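Local coordinates for putative uncharacterized protein (Leishmania major, PDB 3M3I) that is of unknown function but belongs to the DUF985 family of the cupin superfamily and assembles with a second copy of itself, at residues A[50-55]-A[78-83]; A[55-60]-A[183-188]; A[60-65]-A[175-180]. All coordinates share one frame; numbering follows the deposited sequence.

Contact 1 of 3, residues A[50-55]-A[78-83]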
ATOM      1  N   ASP A  50      18.364   7.259  -5.466  1.00 65.33           N
ATOM      2  CA  ASP A  50      18.346   7.758  -6.834  1.00 66.02           C
ATOM      3  C   ASP A  50      17.189   7.116  -7.605  1.00 64.77           C
ATOM      4  O   ASP A  50      17.028   5.880  -7.617  1.00 63.47           O
ATOM      5  CB  ASP A  50      19.672   7.439  -7.542  1.00 66.63           C
ATOM      6  CG  ASP A  50      20.833   8.346  -7.092  1.00 69.03           C
ATOM      7  OD1 ASP A  50      20.630   9.560  -6.834  1.00 71.08           O
ATOM      8  OD2 ASP A  50      21.972   7.848  -7.035  1.00 69.50           O
ATOM      9  N   ASN A  51      16.374   7.946  -8.242  1.00 65.83           N
ATOM     10  CA  ASN A  51      15.248   7.444  -9.019  1.00 65.47           C
ATOM     11  C   ASN A  51      15.653   6.968 -10.441  1.00 66.02           C
ATOM     12  O   ASN A  51      16.830   6.904 -10.780  1.00 66.31           O
ATOM     13  CB  ASN A  51      14.142   8.513  -9.073  1.00 67.01           C
ATOM     14  CG  ASN A  51      14.536   9.682  -9.912  1.00 69.51           C
ATOM     15  OD1 ASN A  51      15.663   9.724 -10.417  1.00 69.99           O
ATOM     16  ND2 ASN A  51      13.626  10.640 -10.091  1.00 71.64           N
ATOM     17  N   GLU A  52      14.673   6.637 -11.274  1.00 66.14           N
ATOM     18  CA  GLU A  52      14.946   6.154 -12.630  1.00 68.48           C
ATOM     19  C   GLU A  52      15.707   7.156 -13.504  1.00 68.85           C
ATOM     20  O   GLU A  52      16.295   6.759 -14.497  1.00 70.84           O
ATOM     21  CB  GLU A  52      13.640   5.764 -13.345  1.00 70.09           C
ATOM     22  CG  GLU A  52      12.933   4.519 -12.778  1.00 70.84           C
ATOM     23  CD  GLU A  52      12.059   4.790 -11.555  1.00 68.62           C
ATOM     24  OE1 GLU A  52      12.171   5.884 -10.939  1.00 66.38           O
ATOM     25  OE2 GLU A  52      11.262   3.893 -11.207  1.00 69.49           O
ATOM     26  N   GLU A  53      15.679   8.444 -13.148  1.00 67.36           N
ATOM     27  CA  GLU A  53      16.295   9.510 -13.965  1.00 68.08           C
ATOM     28  C   GLU A  53      17.526  10.148 -13.320  1.00 67.17           C
ATOM     29  O   GLU A  53      18.015  11.154 -13.806  1.00 67.76           O
ATOM     30  CB  GLU A  53      15.263  10.607 -14.276  1.00 68.22           C
ATOM     31  CG  GLU A  53      14.187  10.218 -15.290  1.00 70.24           C
ATOM     32  CD  GLU A  53      12.960  11.165 -15.269  1.00 70.37           C
ATOM     33  OE1 GLU A  53      12.678  11.792 -14.203  1.00 68.45           O
ATOM     34  OE2 GLU A  53      12.279  11.270 -16.324  1.00 72.85           O
ATOM     35  N   GLY A  54      18.023   9.571 -12.232  1.00 66.23           N
ATOM     36  CA  GLY A  54      19.242  10.058 -11.598  1.00 66.05           C
ATOM     37  C   GLY A  54      19.044  10.915 -10.352  1.00 64.90           C
ATOM     38  O   GLY A  54      19.991  11.128  -9.593  1.00 65.18           O
ATOM     39  N   ASN A  55      17.816  11.380 -10.126  1.00 64.04           N
ATOM     40  CA  ASN A  55      17.528  12.374  -9.098  1.00 63.47           C
ATOM     41  C   ASN A  55      17.314  11.796  -7.698  1.00 62.65           C
ATOM     42  O   ASN A  55      16.769  10.708  -7.542  1.00 62.13           O
ATOM     43  CB  ASN A  55      16.281  13.154  -9.501  1.00 63.35           C
ATOM     44  CG  ASN A  55      16.409  13.800 -10.875  1.00 64.76           C
ATOM     45  OD1 ASN A  55      17.453  14.347 -11.220  1.00 65.78           O
ATOM     46  ND2 ASN A  55      15.334  13.758 -11.648  1.00 65.22           N
ATOM     47  N   LEU A  78       3.974   9.963 -14.157  1.00 70.57           N
ATOM     48  CA  LEU A  78       5.011   9.977 -13.138  1.00 71.47           C
ATOM     49  C   LEU A  78       6.257   9.410 -13.787  1.00 72.86           C
ATOM     50  O   LEU A  78       6.253   9.108 -14.969  1.00 73.01           O
ATOM     51  CB  LEU A  78       4.588   9.134 -11.927  1.00 70.78           C
ATOM     52  CG  LEU A  78       3.358   9.613 -11.145  1.00 69.72           C
ATOM     53  CD1 LEU A  78       2.813   8.537 -10.223  1.00 69.10           C
ATOM     54  CD2 LEU A  78       3.664  10.867 -10.337  1.00 70.48           C
ATOM     55  N   CYS A  79       7.334   9.294 -13.036  1.00 74.19           N
ATOM     56  CA  CYS A  79       8.515   8.598 -13.537  1.00 75.97           C
ATOM     57  C   CYS A  79       8.890   7.383 -12.675  1.00 76.68           C
ATOM     58  O   CYS A  79       9.794   6.656 -13.020  1.00 78.48           O
ATOM     59  CB  CYS A  79       9.692   9.570 -13.689  1.00 77.94           C
ATOM     60  SG  CYS A  79      10.792   9.612 -12.303  1.00 79.83           S
ATOM     61  N   SER A  80       8.174   7.166 -11.576  1.00 75.56           N
ATOM     62  CA  SER A  80       8.306   5.961 -10.773  1.00 76.22           C
ATOM     63  C   SER A  80       6.968   5.216 -10.720  1.00 74.48           C
ATOM     64  O   SER A  80       5.933   5.789 -11.034  1.00 72.76           O
ATOM     65  CB  SER A  80       8.760   6.332  -9.365  1.00 77.02           C
ATOM     66  OG  SER A  80       9.939   7.109  -9.408  1.00 78.83           O
ATOM     67  N   ASP A  81       7.012   3.939 -10.329  1.00 75.35           N
ATOM     68  CA  ASP A  81       5.813   3.109 -10.158  1.00 74.24           C
ATOM     69  C   ASP A  81       4.941   3.664  -9.047  1.00 72.84           C
ATOM     70  O   ASP A  81       5.449   4.192  -8.061  1.00 73.36           O
ATOM     71  CB  ASP A  81       6.162   1.674  -9.741  1.00 76.08           C
ATOM     72  CG  ASP A  81       6.965   0.920 -10.767  1.00 78.03           C
ATOM     73  OD1 ASP A  81       7.575  -0.092 -10.375  1.00 80.33           O
ATOM     74  OD2 ASP A  81       6.991   1.308 -11.952  1.00 77.59           O
ATOM     75  N   GLU A  82       3.634   3.506  -9.189  1.00 71.38           N
ATOM     76  CA  GLU A  82       2.702   3.860  -8.137  1.00 70.41           C
ATOM     77  C   GLU A  82       1.731   2.704  -7.854  1.00 70.35           C
ATOM     78  O   GLU A  82       1.026   2.234  -8.746  1.00 69.95           O
ATOM     79  CB  GLU A  82       1.936   5.108  -8.529  1.00 69.05           C
ATOM     80  CG  GLU A  82       0.965   5.557  -7.457  1.00 68.43           C
ATOM     81  CD  GLU A  82       0.236   6.830  -7.811  1.00 67.68           C
ATOM     82  OE1 GLU A  82      -0.192   6.975  -8.978  1.00 67.23           O
ATOM     83  OE2 GLU A  82       0.087   7.668  -6.906  1.00 67.84           O
ATOM     84  N   THR A  83       1.692   2.273  -6.599  1.00 71.00           N
ATOM     85  CA  THR A  83       0.904   1.113  -6.204  1.00 71.49           C
ATOM     86  C   THR A  83      -0.360   1.574  -5.488  1.00 70.43           C
ATOM     87  O   THR A  83      -0.281   2.357  -4.542  1.00 70.26           O
ATOM     88  CB  THR A  83       1.730   0.152  -5.285  1.00 73.55           C
ATOM     89  OG1 THR A  83       2.866  -0.357  -6.002  1.00 75.04           O
ATOM     90  CG2 THR A  83       0.887  -1.000  -4.821  1.00 74.35           C
TER
HETATM   91  O   HOH W   1      10.914   9.367  -8.300  1.00 42.76           O
HETATM   92  O   HOH W   2       9.526   2.567  -9.613  1.00 49.03           O

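Contact 2 of 3, residues A[55-60]-A[183-188]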
ATOM      1  N   ASN A  55      17.816  11.380 -10.126  1.00 64.04           N
ATOM      2  CA  ASN A  55      17.528  12.374  -9.098  1.00 63.47           C
ATOM      3  C   ASN A  55      17.314  11.796  -7.698  1.00 62.65           C
ATOM      4  O   ASN A  55      16.769  10.708  -7.542  1.00 62.13           O
ATOM      5  CB  ASN A  55      16.281  13.154  -9.501  1.00 63.35           C
ATOM      6  CG  ASN A  55      16.409  13.800 -10.875  1.00 64.76           C
ATOM      7  OD1 ASN A  55      17.453  14.347 -11.220  1.00 65.78           O
ATOM      8  ND2 ASN A  55      15.334  13.758 -11.648  1.00 65.22           N
ATOM      9  N   ARG A  56      17.718  12.553  -6.684  1.00 63.01           N
ATOM     10  CA  ARG A  56      17.517  12.155  -5.291  1.00 62.79           C
ATOM     11  C   ARG A  56      16.064  12.314  -4.878  1.00 61.69           C
ATOM     12  O   ARG A  56      15.477  13.400  -4.998  1.00 61.77           O
ATOM     13  CB  ARG A  56      18.404  12.963  -4.340  1.00 64.29           C
ATOM     14  CG  ARG A  56      19.891  12.839  -4.632  1.00 65.75           C
ATOM     15  CD  ARG A  56      20.415  11.432  -4.419  1.00 65.99           C
ATOM     16  NE  ARG A  56      20.552  11.107  -3.004  1.00 67.06           N
ATOM     17  CZ  ARG A  56      20.968   9.932  -2.545  1.00 67.96           C
ATOM     18  NH1 ARG A  56      21.276   8.967  -3.386  1.00 67.88           N
ATOM     19  NH2 ARG A  56      21.063   9.720  -1.241  1.00 69.42           N
ATOM     20  N   ARG A  57      15.497  11.209  -4.401  1.00 61.01           N
ATOM     21  CA  ARG A  57      14.104  11.133  -3.983  1.00 60.04           C
ATOM     22  C   ARG A  57      14.041  10.303  -2.718  1.00 60.18           C
ATOM     23  O   ARG A  57      14.979   9.565  -2.409  1.00 61.11           O
ATOM     24  CB  ARG A  57      13.283  10.471  -5.064  1.00 59.54           C
ATOM     25  CG  ARG A  57      13.255  11.221  -6.386  1.00 59.93           C
ATOM     26  CD  ARG A  57      12.263  12.368  -6.375  1.00 59.86           C
ATOM     27  NE  ARG A  57      12.296  13.108  -7.638  1.00 60.86           N
ATOM     28  CZ  ARG A  57      13.121  14.127  -7.899  1.00 61.81           C
ATOM     29  NH1 ARG A  57      13.989  14.550  -6.987  1.00 61.99           N
ATOM     30  NH2 ARG A  57      13.076  14.724  -9.090  1.00 63.07           N
ATOM     31  N   HIS A  58      12.963  10.446  -1.965  1.00 59.64           N
ATOM     32  CA  HIS A  58      12.686   9.542  -0.856  1.00 59.92           C
ATOM     33  C   HIS A  58      12.500   8.121  -1.408  1.00 59.91           C
ATOM     34  O   HIS A  58      11.981   7.955  -2.514  1.00 59.37           O
ATOM     35  CB  HIS A  58      11.414   9.978  -0.109  1.00 59.33           C
ATOM     36  CG  HIS A  58      11.527  11.328   0.536  1.00 60.03           C
ATOM     37  ND1 HIS A  58      11.063  12.482  -0.059  1.00 59.78           N
ATOM     38  CD2 HIS A  58      12.080  11.706   1.711  1.00 61.61           C
ATOM     39  CE1 HIS A  58      11.319  13.509   0.735  1.00 61.17           C
ATOM     40  NE2 HIS A  58      11.935  13.063   1.817  1.00 62.33           N
ATOM     41  N   ALA A  59      12.935   7.109  -0.655  1.00 61.09           N
ATOM     42  CA  ALA A  59      12.716   5.722  -1.054  1.00 61.78           C
ATOM     43  C   ALA A  59      11.279   5.538  -1.518  1.00 60.83           C
ATOM     44  O   ALA A  59      11.033   5.040  -2.609  1.00 61.12           O
ATOM     45  CB  ALA A  59      13.025   4.757   0.088  1.00 63.55           C
ATOM     46  N   TYR A  60      10.345   5.944  -0.662  1.00 60.11           N
ATOM     47  CA  TYR A  60       8.923   5.926  -0.971  1.00 59.36           C
ATOM     48  C   TYR A  60       8.239   7.133  -0.346  1.00 58.30           C
ATOM     49  O   TYR A  60       8.767   7.758   0.565  1.00 58.49           O
ATOM     50  CB  TYR A  60       8.271   4.653  -0.445  1.00 60.41           C
ATOM     51  CG  TYR A  60       8.223   4.592   1.064  1.00 60.82           C
ATOM     52  CD1 TYR A  60       7.110   5.017   1.762  1.00 60.12           C
ATOM     53  CD2 TYR A  60       9.300   4.126   1.791  1.00 62.34           C
ATOM     54  CE1 TYR A  60       7.079   4.979   3.136  1.00 60.88           C
ATOM     55  CE2 TYR A  60       9.270   4.085   3.180  1.00 63.33           C
ATOM     56  CZ  TYR A  60       8.154   4.518   3.843  1.00 62.57           C
ATOM     57  OH  TYR A  60       8.120   4.478   5.215  1.00 63.93           O
ATOM     58  N   ASP A 183       7.539  13.467  -6.249  1.00 60.21           N
ATOM     59  CA  ASP A 183       8.073  14.814  -6.235  1.00 60.84           C
ATOM     60  C   ASP A 183       7.380  15.517  -7.389  1.00 60.69           C
ATOM     61  O   ASP A 183       7.347  14.997  -8.501  1.00 60.09           O
ATOM     62  CB  ASP A 183       9.602  14.796  -6.408  1.00 60.96           C
ATOM     63  CG  ASP A 183      10.252  16.175  -6.195  1.00 61.88           C
ATOM     64  OD1 ASP A 183      11.108  16.302  -5.299  1.00 62.53           O
ATOM     65  OD2 ASP A 183       9.926  17.141  -6.933  1.00 62.11           O
ATOM     66  N   TYR A 184       6.801  16.691  -7.131  1.00 61.43           N
ATOM     67  CA  TYR A 184       6.069  17.410  -8.181  1.00 61.48           C
ATOM     68  C   TYR A 184       6.968  17.769  -9.370  1.00 61.39           C
ATOM     69  O   TYR A 184       6.467  18.037 -10.460  1.00 61.32           O
ATOM     70  CB  TYR A 184       5.366  18.650  -7.625  1.00 62.59           C
ATOM     71  CG  TYR A 184       4.027  18.362  -6.974  1.00 62.80           C
ATOM     72  CD1 TYR A 184       2.914  18.062  -7.735  1.00 62.39           C
ATOM     73  CD2 TYR A 184       3.878  18.394  -5.587  1.00 63.61           C
ATOM     74  CE1 TYR A 184       1.674  17.803  -7.131  1.00 62.76           C
ATOM     75  CE2 TYR A 184       2.647  18.125  -4.971  1.00 64.04           C
ATOM     76  CZ  TYR A 184       1.557  17.837  -5.747  1.00 63.61           C
ATOM     77  OH  TYR A 184       0.344  17.574  -5.145  1.00 64.20           O
ATOM     78  N   ARG A 185       8.294  17.726  -9.193  1.00 61.54           N
ATOM     79  CA  ARG A 185       9.173  17.918 -10.330  1.00 61.60           C
ATOM     80  C   ARG A 185       8.983  16.807 -11.361  1.00 60.81           C
ATOM     81  O   ARG A 185       9.242  17.035 -12.537  1.00 61.01           O
ATOM     82  CB  ARG A 185      10.626  18.067  -9.903  1.00 62.10           C
ATOM     83  CG  ARG A 185      10.940  19.431  -9.291  1.00 63.26           C
ATOM     84  CD  ARG A 185      12.337  19.532  -8.730  1.00 63.88           C
ATOM     85  NE  ARG A 185      12.554  18.615  -7.617  1.00 63.56           N
ATOM     86  CZ  ARG A 185      13.649  18.573  -6.846  1.00 64.16           C
ATOM     87  NH1 ARG A 185      14.653  19.427  -7.021  1.00 65.15           N
ATOM     88  NH2 ARG A 185      13.723  17.678  -5.865  1.00 63.93           N
ATOM     89  N   ASP A 186       8.501  15.634 -10.922  1.00 60.14           N
ATOM     90  CA  ASP A 186       8.195  14.489 -11.791  1.00 59.59           C
ATOM     91  C   ASP A 186       6.697  14.333 -12.123  1.00 59.31           C
ATOM     92  O   ASP A 186       6.256  13.263 -12.573  1.00 58.94           O
ATOM     93  CB  ASP A 186       8.642  13.200 -11.097  1.00 59.25           C
ATOM     94  CG  ASP A 186      10.035  13.289 -10.543  1.00 59.62           C
ATOM     95  OD1 ASP A 186      10.896  13.804 -11.250  1.00 60.03           O
ATOM     96  OD2 ASP A 186      10.282  12.830  -9.410  1.00 59.63           O
ATOM     97  N   PHE A 187       5.909  15.377 -11.887  1.00 59.66           N
ATOM     98  CA  PHE A 187       4.465  15.322 -12.079  1.00 59.59           C
ATOM     99  C   PHE A 187       4.147  16.099 -13.323  1.00 59.97           C
ATOM    100  O   PHE A 187       4.393  17.326 -13.391  1.00 60.62           O
ATOM    101  CB  PHE A 187       3.790  15.912 -10.861  1.00 60.02           C
ATOM    102  CG  PHE A 187       2.291  15.951 -10.932  1.00 60.19           C
ATOM    103  CD1 PHE A 187       1.542  14.788 -10.774  1.00 59.78           C
ATOM    104  CD2 PHE A 187       1.619  17.164 -11.098  1.00 60.96           C
ATOM    105  CE1 PHE A 187       0.169  14.832 -10.809  1.00 60.10           C
ATOM    106  CE2 PHE A 187       0.245  17.207 -11.136  1.00 61.28           C
ATOM    107  CZ  PHE A 187      -0.488  16.044 -10.988  1.00 60.84           C
ATOM    108  N   GLU A 188       3.663  15.381 -14.333  1.00 59.74           N
ATOM    109  CA  GLU A 188       3.277  15.973 -15.605  1.00 60.22           C
ATOM    110  C   GLU A 188       1.782  15.788 -15.785  1.00 60.26           C
ATOM    111  O   GLU A 188       1.289  14.690 -15.650  1.00 59.85           O
ATOM    112  CB  GLU A 188       4.049  15.344 -16.777  1.00 60.30           C
ATOM    113  CG  GLU A 188       3.617  15.860 -18.163  1.00 61.00           C
ATOM    114  CD  GLU A 188       4.689  15.718 -19.240  1.00 61.56           C
ATOM    115  OE1 GLU A 188       5.647  14.935 -19.042  1.00 61.33           O
ATOM    116  OE2 GLU A 188       4.568  16.388 -20.305  1.00 62.40           O
TER
HETATM  117  O   HOH W   3      13.077  12.496 -11.741  1.00 37.88           O

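Contact 3 of 3, residues A[60-65]-A[175-180]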
ATOM      1  N   TYR A  60      10.345   5.944  -0.662  1.00 60.11           N
ATOM      2  CA  TYR A  60       8.923   5.926  -0.971  1.00 59.36           C
ATOM      3  C   TYR A  60       8.239   7.133  -0.346  1.00 58.30           C
ATOM      4  O   TYR A  60       8.767   7.758   0.565  1.00 58.49           O
ATOM      5  CB  TYR A  60       8.271   4.653  -0.445  1.00 60.41           C
ATOM      6  CG  TYR A  60       8.223   4.592   1.064  1.00 60.82           C
ATOM      7  CD1 TYR A  60       7.110   5.017   1.762  1.00 60.12           C
ATOM      8  CD2 TYR A  60       9.300   4.126   1.791  1.00 62.34           C
ATOM      9  CE1 TYR A  60       7.079   4.979   3.136  1.00 60.88           C
ATOM     10  CE2 TYR A  60       9.270   4.085   3.180  1.00 63.33           C
ATOM     11  CZ  TYR A  60       8.154   4.518   3.843  1.00 62.57           C
ATOM     12  OH  TYR A  60       8.120   4.478   5.215  1.00 63.93           O
ATOM     13  N   THR A  61       7.061   7.440  -0.866  1.00 57.69           N
ATOM     14  CA  THR A  61       6.149   8.414  -0.312  1.00 57.08           C
ATOM     15  C   THR A  61       4.790   7.759  -0.418  1.00 57.16           C
ATOM     16  O   THR A  61       4.558   6.999  -1.346  1.00 57.75           O
ATOM     17  CB  THR A  61       6.173   9.742  -1.101  1.00 56.83           C
ATOM     18  OG1 THR A  61       5.890   9.498  -2.474  1.00 57.09           O
ATOM     19  CG2 THR A  61       7.537  10.432  -1.001  1.00 57.12           C
ATOM     20  N   THR A  62       3.902   8.011   0.544  1.00 56.96           N
ATOM     21  CA  THR A  62       2.549   7.420   0.513  1.00 57.24           C
ATOM     22  C   THR A  62       1.490   8.491   0.691  1.00 56.92           C
ATOM     23  O   THR A  62       1.776   9.580   1.199  1.00 56.67           O
ATOM     24  CB  THR A  62       2.305   6.332   1.610  1.00 57.88           C
ATOM     25  OG1 THR A  62       1.861   6.963   2.815  1.00 57.63           O
ATOM     26  CG2 THR A  62       3.557   5.502   1.896  1.00 58.65           C
ATOM     27  N   ILE A  63       0.269   8.166   0.265  1.00 57.41           N
ATOM     28  CA  ILE A  63      -0.880   9.063   0.395  1.00 57.55           C
ATOM     29  C   ILE A  63      -2.176   8.288   0.521  1.00 58.30           C
ATOM     30  O   ILE A  63      -2.254   7.126   0.166  1.00 59.06           O
ATOM     31  CB  ILE A  63      -1.031  10.027  -0.817  1.00 58.11           C
ATOM     32  CG1 ILE A  63      -1.386   9.273  -2.093  1.00 59.30           C
ATOM     33  CG2 ILE A  63       0.236  10.848  -1.055  1.00 57.71           C
ATOM     34  CD1 ILE A  63      -1.858  10.182  -3.212  1.00 60.61           C
ATOM     35  N   TYR A  64      -3.189   8.952   1.066  1.00 58.45           N
ATOM     36  CA  TYR A  64      -4.562   8.521   0.941  1.00 59.50           C
ATOM     37  C   TYR A  64      -5.141   9.219  -0.292  1.00 60.69           C
ATOM     38  O   TYR A  64      -4.983  10.411  -0.450  1.00 60.64           O
ATOM     39  CB  TYR A  64      -5.345   8.936   2.156  1.00 59.36           C
ATOM     40  CG  TYR A  64      -5.068   8.162   3.428  1.00 58.97           C
ATOM     41  CD1 TYR A  64      -5.383   6.810   3.532  1.00 59.71           C
ATOM     42  CD2 TYR A  64      -4.553   8.795   4.541  1.00 58.50           C
ATOM     43  CE1 TYR A  64      -5.166   6.116   4.711  1.00 59.88           C
ATOM     44  CE2 TYR A  64      -4.329   8.110   5.713  1.00 58.74           C
ATOM     45  CZ  TYR A  64      -4.640   6.778   5.800  1.00 59.38           C
ATOM     46  OH  TYR A  64      -4.421   6.105   6.983  1.00 60.10           O
ATOM     47  N   PHE A  65      -5.798   8.482  -1.174  1.00 70.04           N
ATOM     48  CA  PHE A  65      -6.423   9.083  -2.341  1.00 69.82           C
ATOM     49  C   PHE A  65      -7.890   8.690  -2.435  1.00 70.30           C
ATOM     50  O   PHE A  65      -8.205   7.510  -2.421  1.00 70.07           O
ATOM     51  CB  PHE A  65      -5.688   8.671  -3.615  1.00 68.73           C
ATOM     52  CG  PHE A  65      -6.213   9.341  -4.836  1.00 68.68           C
ATOM     53  CD1 PHE A  65      -5.846  10.642  -5.138  1.00 69.20           C
ATOM     54  CD2 PHE A  65      -7.107   8.697  -5.663  1.00 68.48           C
ATOM     55  CE1 PHE A  65      -6.345  11.275  -6.262  1.00 69.51           C
ATOM     56  CE2 PHE A  65      -7.606   9.323  -6.793  1.00 68.73           C
ATOM     57  CZ  PHE A  65      -7.228  10.619  -7.086  1.00 69.26           C
ATOM     58  N   SER A 175      -5.178   3.855  -0.784  1.00 77.54           N
ATOM     59  CA  SER A 175      -3.867   4.389  -0.493  1.00 79.15           C
ATOM     60  C   SER A 175      -3.024   4.214  -1.740  1.00 79.98           C
ATOM     61  O   SER A 175      -3.178   3.227  -2.448  1.00 79.19           O
ATOM     62  CB  SER A 175      -3.229   3.661   0.683  1.00 79.14           C
ATOM     63  OG  SER A 175      -3.889   3.973   1.882  1.00 79.34           O
ATOM     64  N   CYS A 176      -2.157   5.192  -2.008  1.00 82.24           N
ATOM     65  CA  CYS A 176      -1.177   5.097  -3.073  1.00 84.08           C
ATOM     66  C   CYS A 176       0.235   5.203  -2.507  1.00 86.42           C
ATOM     67  O   CYS A 176       0.499   6.010  -1.619  1.00 87.72           O
ATOM     68  CB  CYS A 176      -1.396   6.201  -4.096  1.00 85.62           C
ATOM     69  SG  CYS A 176      -3.040   6.256  -4.796  1.00 83.35           S
ATOM     70  N   ILE A 177       1.149   4.393  -3.033  1.00 61.84           N
ATOM     71  CA  ILE A 177       2.566   4.487  -2.662  1.00 61.70           C
ATOM     72  C   ILE A 177       3.377   4.678  -3.929  1.00 60.76           C
ATOM     73  O   ILE A 177       3.283   3.866  -4.822  1.00 60.54           O
ATOM     74  CB  ILE A 177       3.030   3.213  -1.928  1.00 62.40           C
ATOM     75  CG1 ILE A 177       2.107   2.921  -0.750  1.00 63.56           C
ATOM     76  CG2 ILE A 177       4.450   3.340  -1.422  1.00 62.47           C
ATOM     77  CD1 ILE A 177       2.389   1.579  -0.135  1.00 64.43           C
ATOM     78  N   VAL A 178       4.136   5.767  -4.022  1.00 60.41           N
ATOM     79  CA  VAL A 178       5.054   5.960  -5.139  1.00 59.77           C
ATOM     80  C   VAL A 178       6.463   5.650  -4.660  1.00 60.00           C
ATOM     81  O   VAL A 178       6.869   6.130  -3.612  1.00 60.45           O
ATOM     82  CB  VAL A 178       4.979   7.389  -5.715  1.00 59.40           C
ATOM     83  CG1 VAL A 178       5.752   7.466  -7.027  1.00 58.92           C
ATOM     84  CG2 VAL A 178       3.536   7.810  -5.922  1.00 59.43           C
ATOM     85  N   SER A 179       7.176   4.799  -5.398  1.00 59.92           N
ATOM     86  CA  SER A 179       8.552   4.399  -5.049  1.00 60.29           C
ATOM     87  C   SER A 179       9.397   4.051  -6.275  1.00 60.18           C
ATOM     88  O   SER A 179       9.032   3.154  -7.049  1.00 60.28           O
ATOM     89  CB  SER A 179       8.563   3.202  -4.109  1.00 61.03           C
ATOM     90  OG  SER A 179       9.884   2.709  -3.938  1.00 61.50           O
ATOM     91  N   PRO A 180      10.542   4.747  -6.449  1.00 60.20           N
ATOM     92  CA  PRO A 180      11.043   5.842  -5.620  1.00 60.29           C
ATOM     93  C   PRO A 180      10.068   7.032  -5.551  1.00 59.90           C
ATOM     94  O   PRO A 180       9.233   7.201  -6.429  1.00 59.45           O
ATOM     95  CB  PRO A 180      12.368   6.213  -6.308  1.00 60.46           C
ATOM     96  CG  PRO A 180      12.793   4.980  -6.973  1.00 60.79           C
ATOM     97  CD  PRO A 180      11.532   4.364  -7.477  1.00 60.46           C
TER

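Contact 1 of 3, residues A[50-55]-A[78-83]
The carboxylate of E52 lies against the carbonyl of C79 although both are acceptors, with E52 OE1 3.3 Å from C79 O. E52 belongs to a type I beta turn, N51 to G54, which links two strands of this cupin-superfamily domain and packs on the loop leading into strand 81-87. A bend at chi2 (83°) curls the glutamate chain over C79 and carries its carboxylate on to S80, where E52 OE1 and S80 OG are 3.0 Å apart. The serine hydroxyl cannot be assigned to E52 alone, because P180 O is also near it. Water 2 joins the other carboxylate oxygen to the neighbouring backbone, giving to E52 OE2 and accepting from D81 N. Water thus engages OE2, while OE1 has the serine hydroxyl within bonding distance, and the closeness of the carbonyl may raise the carboxylate's affinity for a proton.

The sulfur of C79 faces two polar side chains of the turn, C79 SG being 3.5 Å from E53 OE1 and 3.7 Å from N51 ND2. N51 also organises its own loop. Its OD1 accepts from E53 N, an Asx turn, and also from N55 N; the two approach from opposite faces of the amide plane and restrain its rotation. On the amide's other arm, water 1 gives a 2.7 Å bond to S80 OG and takes a weak one from N51 ND2.

Contact 2 of 3, residues A[55-60]-A[183-188]
R57 and D183 bring the backbones closest here, with their CA atoms 7.4 Å apart, while N55 and D186 stand 9.9 Å apart. Strand 56-58 thus faces a loop with a short 3-10 segment, 184-185, across a gap filled by side chains, and a four-residue salt-bridge network joins this strand of the cupin-superfamily domain to the loop. R57 bends at chi2 (-81°) and grips D186 side-on. R57 NE meets the syn lone pair of D186 OD2 at 2.7 Å, and R57 NH2 reaches D186 OD1 at 3.2 Å along a nearly straight bond.

D183 stacks its carboxylate over one face of the same guanidinium, the planes 29° apart; N55 CB lies over the opposite face, offset toward the rim. The link from R57 to D183 is a long one of charges alone. Both oxygens of D183 accept from R185, whose NE and NH2 reach them side-on from above the carboxylate plane, and OD2 also takes the backbone N of R185 in an Asx turn. R57 NH1 and R185 NH2 come within 3.3 Å, drawn together around the carboxylate of D183. Water 3 bridges N55 and D186, accepting from N55 ND2 and donating to D186 OD1, each at 2.6 Å.

Contact 3 of 3, residues A[60-65]-A[175-180]
I177 sits beside T62 in a non-hydrogen-bonded pair at the middle of two antiparallel strands, 61-65 and 175-179, neighbours in a sheet of this cupin-superfamily domain, whose axes approach to 4.6 Å and run at 157° to each other. From I177 CB, which is 4.1 Å from T61 O, two branches diverge. The methyl I177 CG2 turns back along the neighbouring strand, where it touches T61 O at 3.7 Å. I177 CG1 runs alongside the threonine methyl, 4.0 Å from T62 CG2. With CG1 beside the backbone N and chi2 extended (171°), CD1 carries on past the threonine, and the side chain also packs on M85 of the next strand and on I177 of the second subunit.

The backbone ladder beneath is regular. T61 and V178 exchange two backbone hydrogen bonds, as do I63 and C176, with I63 N to C176 O at 2.9 Å, and CA-H...O contacts such as S175 CA to I63 O fill the steps between.

On the face carrying T61, I63, C176 and V178, I63 CG1 rests on C176 CB at 3.7 Å. C176 SG touches F65 CB at 3.8 Å and lies oblique to the F65 ring, a sulfur-aromatic contact. C176 also packs against E82 and W84 of strand 81-87.

The face bearing T62, Y64, S175 and I177 also sets hydroxyls beside hydrocarbon, but it meets the second subunit. T62 OG1 bonds to Q147 of that subunit, while S175 OG bonds to H87 of its own chain and only weakly to the same Q147. The isoleucine meeting its own counterpart is consistent with a twofold-related interface, in which apolar contact is joined by the T62 hydrogen bond.

How the contacts relate
The three contacts follow one another along a continuous run, residues 50 to 65, from a turn into strand 56-67; contacts 1 and 2 share N55, and contacts 2 and 3 share Y60. The partner segments come later, in the order 78-83, 175-180, 183-188. Centres of contacts 1 and 2 lie about 7 Å apart, those of 2 and 3 about 11 Å, and those of 1 and 3 about 12 Å. Strand 172-179 lies between 56-67 and 81-87 in the antiparallel sheet. Contact 3 is buried within that sheet, whereas contacts 1 and 2 pin the turn before strand 56-67 and the start of that strand to loops at 78-80 and 183-187. Each touches the second subunit, so this region contributes to the interface.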